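Local coordinates for putative calcium binding protein (Streptomyces coelicolor, PDB 3AKB) that binds calcium ions through EF-hand helix-loop-helix motifs and is thought to take part in calcium-mediated regulation in this bacterium, at residues A[130-133]-A[134-138]; A[71-74]-A[75-78]. The protein carries 2 engineered substitutions. One frame throughout, in Å; residues are numbered along the deposited sequence.

Contact 1: A[130-133]-A[134-138]. With CA (calcium ion), chain G; CA (calcium ion), chain K.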
ATOM      1  N   PRO A 130       4.051  11.615  -5.678  1.00 10.75           N
ATOM      2  CA  PRO A 130       4.561  12.447  -6.781  1.00 11.54           C
ATOM      3  C   PRO A 130       5.736  11.780  -7.505  1.00 11.10           C
ATOM      4  O   PRO A 130       6.529  11.071  -6.890  1.00  9.84           O
ATOM      5  CB  PRO A 130       5.046  13.706  -6.063  1.00 12.01           C
ATOM      6  CG  PRO A 130       4.241  13.762  -4.802  1.00 13.56           C
ATOM      7  CD  PRO A 130       4.020  12.353  -4.395  1.00 12.19           C
ATOM      8  N   GLU A 131       5.795  11.970  -8.818  1.00 11.38           N
ATOM      9  CA  GLU A 131       6.744  11.283  -9.677  1.00 12.00           C
ATOM     10  C   GLU A 131       8.195  11.309  -9.187  1.00 11.43           C
ATOM     11  O   GLU A 131       8.873  10.278  -9.174  1.00 11.06           O
ATOM     12  CB  GLU A 131       6.658  11.873 -11.080  1.00 12.47           C
ATOM     13  CG  GLU A 131       7.437  11.144 -12.088  1.00 15.94           C
ATOM     14  CD  GLU A 131       7.396  11.860 -13.382  1.00 18.28           C
ATOM     15  OE1 GLU A 131       6.441  11.613 -14.139  1.00 16.24           O
ATOM     16  OE2 GLU A 131       8.308  12.679 -13.645  1.00 22.02           O
ATOM     17  N   ASP A 132       8.699  12.473  -8.779  1.00 11.13           N
ATOM     18  CA  ASP A 132      10.107  12.569  -8.346  1.00 12.09           C
ATOM     19  C   ASP A 132      10.326  11.749  -7.087  1.00 12.15           C
ATOM     20  O   ASP A 132      11.303  10.993  -6.979  1.00 13.34           O
ATOM     21  CB  ASP A 132      10.523  14.041  -8.127  1.00 13.03           C
ATOM     22  CG  ASP A 132      12.003  14.198  -7.816  1.00 15.55           C
ATOM     23  OD1 ASP A 132      12.856  13.706  -8.572  1.00 19.66           O
ATOM     24  OD2 ASP A 132      12.330  14.813  -6.778  1.00 17.99           O
ATOM     25  N   LEU A 133       9.413  11.888  -6.135  1.00 11.52           N
ATOM     26  CA  LEU A 133       9.534  11.124  -4.903  1.00 11.40           C
ATOM     27  C   LEU A 133       9.430   9.622  -5.171  1.00 11.04           C
ATOM     28  O   LEU A 133      10.117   8.808  -4.522  1.00 12.72           O
ATOM     29  CB  LEU A 133       8.432  11.519  -3.916  1.00 12.17           C
ATOM     30  CG  LEU A 133       8.854  11.326  -2.469  1.00 16.99           C
ATOM     31  CD1 LEU A 133       9.911  12.393  -2.080  1.00 20.06           C
ATOM     32  CD2 LEU A 133       7.649  11.368  -1.531  1.00 19.39           C
ATOM     33  N   ALA A 134       8.545   9.250  -6.093  1.00 11.68           N
ATOM     34  CA  ALA A 134       8.335   7.844  -6.416  1.00 11.24           C
ATOM     35  C   ALA A 134       9.581   7.218  -7.004  1.00 11.86           C
ATOM     36  O   ALA A 134       9.863   6.054  -6.743  1.00 11.74           O
ATOM     37  CB  ALA A 134       7.157   7.712  -7.367  1.00 10.31           C
ATOM     38  N   ARG A 135      10.327   7.968  -7.812  1.00 11.77           N
ATOM     39  CA  ARG A 135      11.602   7.463  -8.331  1.00 13.38           C
ATOM     40  C   ARG A 135      12.588   7.202  -7.195  1.00 12.93           C
ATOM     41  O   ARG A 135      13.275   6.178  -7.166  1.00 12.98           O
ATOM     42  CB  ARG A 135      12.204   8.451  -9.326  1.00 12.94           C
ATOM     43  CG  ARG A 135      11.456   8.555 -10.645  1.00 15.46           C
ATOM     44  CD  ARG A 135      12.224   9.382 -11.689  1.00 15.67           C
ATOM     45  NE  ARG A 135      12.365  10.792 -11.337  1.00 19.91           N
ATOM     46  CZ  ARG A 135      11.597  11.776 -11.810  1.00 19.76           C
ATOM     47  NH1 ARG A 135      10.628  11.517 -12.682  1.00 17.94           N
ATOM     48  NH2 ARG A 135      11.817  13.033 -11.426  1.00 19.67           N
ATOM     49  N   GLN A 136      12.659   8.143  -6.258  1.00 12.89           N
ATOM     50  CA  GLN A 136      13.534   8.016  -5.095  1.00 14.40           C
ATOM     51  C   GLN A 136      13.153   6.814  -4.247  1.00 13.65           C
ATOM     52  O   GLN A 136      14.020   6.019  -3.861  1.00 13.55           O
ATOM     53  CB  GLN A 136      13.495   9.287  -4.238  1.00 14.45           C
ATOM     54  CG  GLN A 136      13.966  10.558  -4.932  1.00 17.98           C
ATOM     55  CD  GLN A 136      13.954  11.780  -4.008  1.00 18.91           C
ATOM     56  OE1 GLN A 136      14.325  11.692  -2.830  1.00 25.34           O
ATOM     57  NE2 GLN A 136      13.518  12.918  -4.536  1.00 23.80           N
ATOM     58  N   ALA A 137      11.862   6.650  -3.965  1.00 12.19           N
ATOM     59  CA  ALA A 137      11.429   5.534  -3.116  1.00 12.04           C
ATOM     60  C   ALA A 137      11.625   4.193  -3.830  1.00 11.62           C
ATOM     61  O   ALA A 137      12.044   3.222  -3.206  1.00 12.10           O
ATOM     62  CB  ALA A 137       9.963   5.702  -2.673  1.00 11.43           C
ATOM     63  N   ALA A 138      11.292   4.146  -5.114  1.00 11.49           N
ATOM     64  CA  ALA A 138      11.493   2.906  -5.882  1.00 11.96           C
ATOM     65  C   ALA A 138      12.948   2.440  -5.830  1.00 12.28           C
ATOM     66  O   ALA A 138      13.206   1.266  -5.588  1.00 12.18           O
ATOM     67  CB  ALA A 138      11.033   3.063  -7.339  1.00 11.58           C
TER
HETATM   68 CA    CA G 173      14.372  15.081  -7.024  1.00 14.45          CA
HETATM   69 CA    CA K 177       6.472  13.081 -15.702  1.00 16.93          CA
HETATM   70  O   HOH W   1      14.445  12.166 -10.019  1.00 43.47           O
HETATM   71  O   HOH W   2      15.139  13.100  -6.837  1.00 30.86           O

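Contact 2: A[71-74]-A[75-78]. With CA (calcium ion), chain F.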
ATOM      1  N   ARG A  71     -15.767   3.281   8.379  1.00 11.19           N
ATOM      2  CA  ARG A  71     -14.993   4.468   8.026  1.00 13.02           C
ATOM      3  C   ARG A  71     -13.936   4.561   9.128  1.00 12.48           C
ATOM      4  O   ARG A  71     -14.243   4.370  10.329  1.00 13.23           O
ATOM      5  CB  ARG A  71     -15.844   5.749   8.046  1.00 13.70           C
ATOM      6  CG  ARG A  71     -16.924   5.831   6.970  1.00 15.53           C
ATOM      7  CD  ARG A  71     -17.655   7.164   7.041  1.00 15.99           C
ATOM      8  NE  ARG A  71     -18.513   7.177   8.209  1.00 21.84           N
ATOM      9  CZ  ARG A  71     -19.800   6.875   8.172  1.00 24.01           C
ATOM     10  NH1 ARG A  71     -20.359   6.561   7.007  1.00 27.52           N
ATOM     11  NH2 ARG A  71     -20.523   6.901   9.285  1.00 26.44           N
ATOM     12  N   ILE A  72     -12.689   4.805   8.748  1.00 11.64           N
ATOM     13  CA  ILE A  72     -11.647   5.044   9.750  1.00 12.25           C
ATOM     14  C   ILE A  72     -11.321   6.527   9.726  1.00 11.01           C
ATOM     15  O   ILE A  72     -10.772   7.035   8.748  1.00 10.95           O
ATOM     16  CB  ILE A  72     -10.357   4.263   9.430  1.00 11.81           C
ATOM     17  CG1 ILE A  72     -10.655   2.758   9.351  1.00 13.57           C
ATOM     18  CG2 ILE A  72      -9.277   4.569  10.482  1.00 13.00           C
ATOM     19  CD1 ILE A  72      -9.526   1.934   8.685  1.00 14.36           C
ATOM     20  N   THR A  73     -11.692   7.236  10.792  1.00 12.47           N
ATOM     21  CA  THR A  73     -11.423   8.663  10.882  1.00 12.88           C
ATOM     22  C   THR A  73      -9.950   8.938  11.187  1.00 13.19           C
ATOM     23  O   THR A  73      -9.228   8.043  11.654  1.00 12.59           O
ATOM     24  CB  THR A  73     -12.289   9.333  11.968  1.00 13.13           C
ATOM     25  OG1 THR A  73     -12.002   8.732  13.230  1.00 13.85           O
ATOM     26  CG2 THR A  73     -13.758   9.180  11.663  1.00 13.77           C
ATOM     27  N   ARG A  74      -9.523  10.172  10.898  1.00 15.16           N
ATOM     28  CA  ARG A  74      -8.221  10.658  11.334  1.00 16.89           C
ATOM     29  C   ARG A  74      -8.007  10.354  12.814  1.00 17.70           C
ATOM     30  O   ARG A  74      -6.974   9.799  13.194  1.00 18.57           O
ATOM     31  CB  ARG A  74      -8.125  12.157  11.079  1.00 17.64           C
ATOM     32  CG  ARG A  74      -6.700  12.691  10.919  1.00 19.97           C
ATOM     33  CD  ARG A  74      -6.726  14.147  10.469  1.00 23.26           C
ATOM     34  NE  ARG A  74      -7.242  14.308   9.109  1.00 28.78           N
ATOM     35  CZ  ARG A  74      -6.496  14.255   8.010  1.00 30.92           C
ATOM     36  NH1 ARG A  74      -5.189  14.033   8.098  1.00 33.21           N
ATOM     37  NH2 ARG A  74      -7.061  14.424   6.819  1.00 32.62           N
ATOM     38  N   GLU A  75      -9.002  10.674  13.646  1.00 18.29           N
ATOM     39  CA  GLU A  75      -8.914  10.438  15.090  1.00 19.15           C
ATOM     40  C   GLU A  75      -8.707   8.966  15.446  1.00 18.69           C
ATOM     41  O   GLU A  75      -7.837   8.638  16.264  1.00 19.30           O
ATOM     42  CB  GLU A  75     -10.135  11.026  15.812  1.00 19.92           C
ATOM     43  CG  GLU A  75      -9.942  11.300  17.302  1.00 24.27           C
ATOM     44  CD  GLU A  75      -8.919  12.396  17.605  1.00 28.78           C
ATOM     45  OE1 GLU A  75      -8.387  13.030  16.668  1.00 30.28           O
ATOM     46  OE2 GLU A  75      -8.642  12.622  18.802  1.00 31.32           O
ATOM     47  N   GLU A  76      -9.483   8.077  14.821  1.00 18.03           N
ATOM     48  CA  GLU A  76      -9.332   6.634  15.005  1.00 17.42           C
ATOM     49  C   GLU A  76      -7.931   6.137  14.624  1.00 17.84           C
ATOM     50  O   GLU A  76      -7.352   5.256  15.290  1.00 17.97           O
ATOM     51  CB  GLU A  76     -10.390   5.882  14.187  1.00 17.38           C
ATOM     52  CG  GLU A  76     -11.750   5.852  14.860  1.00 16.26           C
ATOM     53  CD  GLU A  76     -12.821   5.175  14.010  1.00 16.56           C
ATOM     54  OE1 GLU A  76     -12.847   5.395  12.793  1.00 15.13           O
ATOM     55  OE2 GLU A  76     -13.646   4.433  14.562  1.00 15.43           O
ATOM     56  N   PHE A  77      -7.402   6.695  13.546  1.00 18.11           N
ATOM     57  CA  PHE A  77      -6.072   6.316  13.087  1.00 18.64           C
ATOM     58  C   PHE A  77      -4.986   6.820  14.032  1.00 19.91           C
ATOM     59  O   PHE A  77      -4.117   6.052  14.408  1.00 19.28           O
ATOM     60  CB  PHE A  77      -5.821   6.825  11.671  1.00 17.64           C
ATOM     61  CG  PHE A  77      -4.555   6.299  11.064  1.00 16.06           C
ATOM     62  CD1 PHE A  77      -4.529   5.036  10.475  1.00 15.45           C
ATOM     63  CD2 PHE A  77      -3.387   7.053  11.086  1.00 15.54           C
ATOM     64  CE1 PHE A  77      -3.355   4.527   9.916  1.00 17.03           C
ATOM     65  CE2 PHE A  77      -2.221   6.549  10.524  1.00 14.58           C
ATOM     66  CZ  PHE A  77      -2.201   5.298   9.942  1.00 16.97           C
ATOM     67  N   VAL A  78      -5.055   8.100  14.405  1.00 20.88           N
ATOM     68  CA  VAL A  78      -4.050   8.738  15.271  1.00 22.84           C
ATOM     69  C   VAL A  78      -4.096   8.132  16.675  1.00 23.52           C
ATOM     70  O   VAL A  78      -3.073   7.653  17.170  1.00 24.75           O
ATOM     71  CB  VAL A  78      -4.215  10.291  15.312  1.00 22.54           C
ATOM     72  CG1 VAL A  78      -3.281  10.925  16.343  1.00 23.91           C
ATOM     73  CG2 VAL A  78      -3.963  10.904  13.937  1.00 22.81           C
TER
HETATM   74 CA    CA F 172     -15.086   4.333  12.440  1.00 11.76          CA
HETATM   75  O   HOH W   3     -15.966   6.679  12.611  1.00 20.01           O

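Contact 1: A[130-133]-A[134-138]
Pro130 occupies the N-cap position of helix 131-141, and the backbone bonds run from Ala134 N to Pro130 O (2.8 Å) and likewise four residues back from Arg135, Gln136 and Ala137. This is the first helix of an EF-hand, and its outer face illustrates how a helical i to i+3/i+4 pattern gathers charges. Arg135 bridges both acids of the first turn. Its chain bends at chi3 (-66°), which brings the guanidinium back over the turn, one face above Asp132 CA and Glu131 O. Arg135 NH1 gives a salt bridge to Glu131 OE2 at 2.8 Å, with OE2 in the guanidinium plane but the arginine standing above the carboxylate plane. Arg135 NH2 reaches Asp132 OD1 at 3.1 Å from its anti side, the two planes 59° apart. A water at the guanidinium edge closes a second path, accepting from Arg135 NE and donating to Asp132 OD1. Each carboxylate also binds a calcium ion of its own, so their negative charge is probably shared between metal and arginine. Beneath, Ala134 and Ala137 pack on Leu124 of helix 117-126. Gln136 NE2 adds a weak bond to Asp132 OD2 (3.2 Å), the oxygen that lies 2.1 Å from its calcium ion.

Contact 2: A[71-74]-A[75-78]
Glu76 and Thr73 form a capping box where the calcium loop of an EF-hand passes into helix 74-87, an example of one side chain serving both a metal and a helix end. From Glu76, CB lies 3.4 Å from Thr73 OG1, with Ile72 CG2 farther off, and CG also lies beside that hydroxyl. CG stands anti to the carbonyl carbon (chi1 -80°), and the extended chain carries the carboxylate back to the loop. There Glu76 OE1 accepts from Thr73 N at 3.0 Å through its anti lone pair, with an N-H...O angle of 163°, while also binding the calcium ion. Glu76 OE2 completes the bidentate grip at 2.6 Å from the calcium ion, which Arg71 O, a water and Asp65, Asp67 and Asp69 also bind. The reciprocal half of the box runs from Glu76 N to Thr73 OG1 at 3.1 Å, the hydroxyl being placed by chi1 of 60° between the backbone N and the carbonyl carbon. A valine in place of Thr73 would probably leave Glu76 N without its capping acceptor and weaken the hold on the first turn. Behind the cap, Ile72 packs against Trp57 and Leu60 of helix 44-64, and its CG2 lies 4.3 Å from Phe77 CB.

Contact 1 and contact 2 sit at the starts of two different helices, with centres 27 Å apart and nearest atoms about 16 Å apart, so neither touches the other. They compare two ways in which a helix start meets calcium. In contact 2 the ion belongs to an EF-hand loop, and the helix that follows supplies the last ligand of the set. Contact 1 opens the entering helix of another EF-hand, whose loop ligand Asp142 lies about 10 Å from Ala137, side chain to side chain; its own ions are held instead on the outer face. Strand 72-73 further ties contact 2 to the loop holding His20 by pairing with strand 20-21, whereas residues 130-138 lean on helix 117-126.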